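Local coordinates for protein BCAM1869 (Burkholderia cenocepacia, PDB 4O2H), which probably regulates transcription in quorum sensing as an RsaM homologue of novel fold, and associates with a second copy of itself, at residues L31-V36 and A72-G77. Residues are numbered along the deposited sequence; the frame is centred on the assembly and turned at random.
Sequences LVLDHV and AYVTVG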
loop_
_atom_site.group_PDB
_atom_site.type_symbol
_atom_site.label_atom_id
_atom_site.label_comp_id
_atom_site.label_asym_id
_atom_site.label_seq_id
_atom_site.Cartn_x
_atom_site.Cartn_y
_atom_site.Cartn_z
ATOM N N LEU A 31 5.983 19.021 5.940
ATOM C CA LEU A 31 5.877 17.603 6.292
ATOM C C LEU A 31 7.065 16.778 5.762
ATOM O O LEU A 31 7.399 16.819 4.585
ATOM C CB LEU A 31 4.562 16.992 5.792
ATOM C CG LEU A 31 4.234 15.608 6.385
ATOM C CD1 LEU A 31 4.058 15.688 7.876
ATOM C CD2 LEU A 31 3.014 15.027 5.751
ATOM N N VAL A 32 7.703 16.058 6.667
ATOM C CA VAL A 32 8.877 15.227 6.415
ATOM C C VAL A 32 8.412 13.786 6.138
ATOM O O VAL A 32 8.199 13.025 7.063
ATOM C CB VAL A 32 9.842 15.327 7.650
ATOM C CG1 VAL A 32 11.026 14.353 7.553
ATOM C CG2 VAL A 32 10.338 16.770 7.865
ATOM N N LEU A 33 8.229 13.417 4.882
ATOM C CA LEU A 33 7.829 12.044 4.561
ATOM C C LEU A 33 8.984 11.254 3.970
ATOM O O LEU A 33 9.796 11.800 3.226
ATOM C CB LEU A 33 6.649 11.994 3.595
ATOM C CG LEU A 33 5.341 12.469 4.110
ATOM C CD1 LEU A 33 4.428 12.773 2.980
ATOM C CD2 LEU A 33 4.719 11.478 5.090
ATOM N N ASP A 34 9.044 9.963 4.332
ATOM C CA ASP A 34 10.034 9.006 3.876
ATOM C C ASP A 34 9.345 7.904 3.127
ATOM O O ASP A 34 8.229 7.536 3.491
ATOM C CB ASP A 34 10.797 8.412 5.070
ATOM C CG ASP A 34 11.488 9.441 5.935
ATOM O OD1 ASP A 34 12.146 10.349 5.370
ATOM O OD2 ASP A 34 11.385 9.329 7.187
ATOM N N HIS A 35 9.985 7.403 2.069
ATOM C CA HIS A 35 9.484 6.289 1.269
ATOM C C HIS A 35 9.580 5.015 2.102
ATOM O O HIS A 35 10.601 4.772 2.724
ATOM C CB HIS A 35 10.278 6.141 -0.055
ATOM C CG HIS A 35 10.007 4.849 -0.777
ATOM N ND1 HIS A 35 10.698 3.688 -0.463
ATOM C CD2 HIS A 35 9.075 4.558 -1.711
ATOM C CE1 HIS A 35 10.196 2.750 -1.244
ATOM N NE2 HIS A 35 9.232 3.228 -2.024
ATOM N N VAL A 36 8.541 4.180 2.052
ATOM C CA VAL A 36 8.465 2.915 2.795
ATOM C C VAL A 36 8.423 1.779 1.782
ATOM O O VAL A 36 9.209 0.848 1.889
ATOM C CB VAL A 36 7.233 2.902 3.746
ATOM C CG1 VAL A 36 7.134 1.608 4.547
ATOM C CG2 VAL A 36 7.234 4.112 4.693
ATOM N N ALA A 72 3.081 13.231 15.550
ATOM C CA ALA A 72 2.264 12.051 15.327
ATOM C C ALA A 72 2.748 11.255 14.091
ATOM O O ALA A 72 3.384 11.802 13.180
ATOM C CB ALA A 72 0.791 12.438 15.178
ATOM N N TYR A 73 2.465 9.944 14.089
ATOM C CA TYR A 73 2.781 9.060 12.983
ATOM C C TYR A 73 1.861 9.415 11.824
ATOM O O TYR A 73 0.658 9.514 12.022
ATOM C CB TYR A 73 2.645 7.591 13.394
ATOM C CG TYR A 73 3.012 6.623 12.284
ATOM C CD1 TYR A 73 4.338 6.464 11.880
ATOM C CD2 TYR A 73 2.035 5.854 11.648
ATOM C CE1 TYR A 73 4.685 5.566 10.877
ATOM C CE2 TYR A 73 2.370 4.978 10.609
ATOM C CZ TYR A 73 3.697 4.828 10.242
ATOM O OH TYR A 73 4.037 3.956 9.248
ATOM N N VAL A 74 2.435 9.710 10.665
ATOM C CA VAL A 74 1.679 10.083 9.469
ATOM C C VAL A 74 1.935 9.043 8.348
ATOM O O VAL A 74 3.089 8.700 8.127
ATOM C CB VAL A 74 2.049 11.536 9.017
ATOM C CG1 VAL A 74 1.567 11.827 7.600
ATOM C CG2 VAL A 74 1.479 12.561 9.984
ATOM N N THR A 75 0.860 8.528 7.695
ATOM C CA THR A 75 0.915 7.605 6.527
ATOM C C THR A 75 0.298 8.270 5.313
ATOM O O THR A 75 -0.735 8.927 5.418
ATOM C CB THR A 75 0.140 6.312 6.766
ATOM O OG1 THR A 75 -1.099 6.659 7.375
ATOM C CG2 THR A 75 0.877 5.356 7.625
ATOM N N VAL A 76 0.933 8.129 4.184
ATOM C CA VAL A 76 0.511 8.707 2.920
ATOM C C VAL A 76 0.844 7.691 1.846
ATOM O O VAL A 76 2.011 7.282 1.699
ATOM C CB VAL A 76 1.178 10.097 2.642
ATOM C CG1 VAL A 76 0.658 10.724 1.334
ATOM C CG2 VAL A 76 1.003 11.065 3.832
ATOM N N GLY A 77 -0.189 7.276 1.132
ATOM C CA GLY A 77 -0.064 6.317 0.046
ATOM C C GLY A 77 -0.887 6.727 -1.142
ATOM O O GLY A 77 -1.830 7.499 -1.018
#
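Leu31 O accepts a hydrogen bond from Arg122 NE of helix 112-125, tying the approach to strand 34-40 to the helix that covers this face of the sheet. The side chain of the same residue meets Val74 tip to tip, Leu31 CD2 lying 4.0 Å from Val74 CG1. That methyl of Val74, placed anti to its backbone N (chi1 165°), has a second neighbour in Leu33 CD2, also at 4.0 Å. Leu33 crosses both valines at about a right angle and brings both methyls against a single one of Val76: Leu33 CD1 and Leu33 CD2 each stand 3.9 Å from Val76 CG2. With chi1 of -68° its CG lies anti to the carbonyl carbon, and CD2 is the methyl that touches both valines. Along strand 74-83 itself, Val74 CG1 and Val76 CG2 are 3.9 Å apart, which closes the apolar patch. Strands 34-40 and 74-83 are the first and third of a four-stranded antiparallel sheet of order 1-2-3-4; both pair with strand 55-65 between them and therefore run in the same direction. Leu31 and Leu33, on the loop that leads into strand 34-40, reach past this intervening strand to the valines of strand 74-83, with the CA atoms of Leu33 and Val74 8.1 Å apart. Leu119 and Leu123 of helix 112-125 complete the buried core: Leu31 and Val76 touch Leu119, while Leu33 and Val76 touch Leu123. The CB of Thr75 is directed away from segment 31-36, and its side chain packs on Leu40 of the second subunit, while the Tyr73 ring stacks on His139 of that subunit.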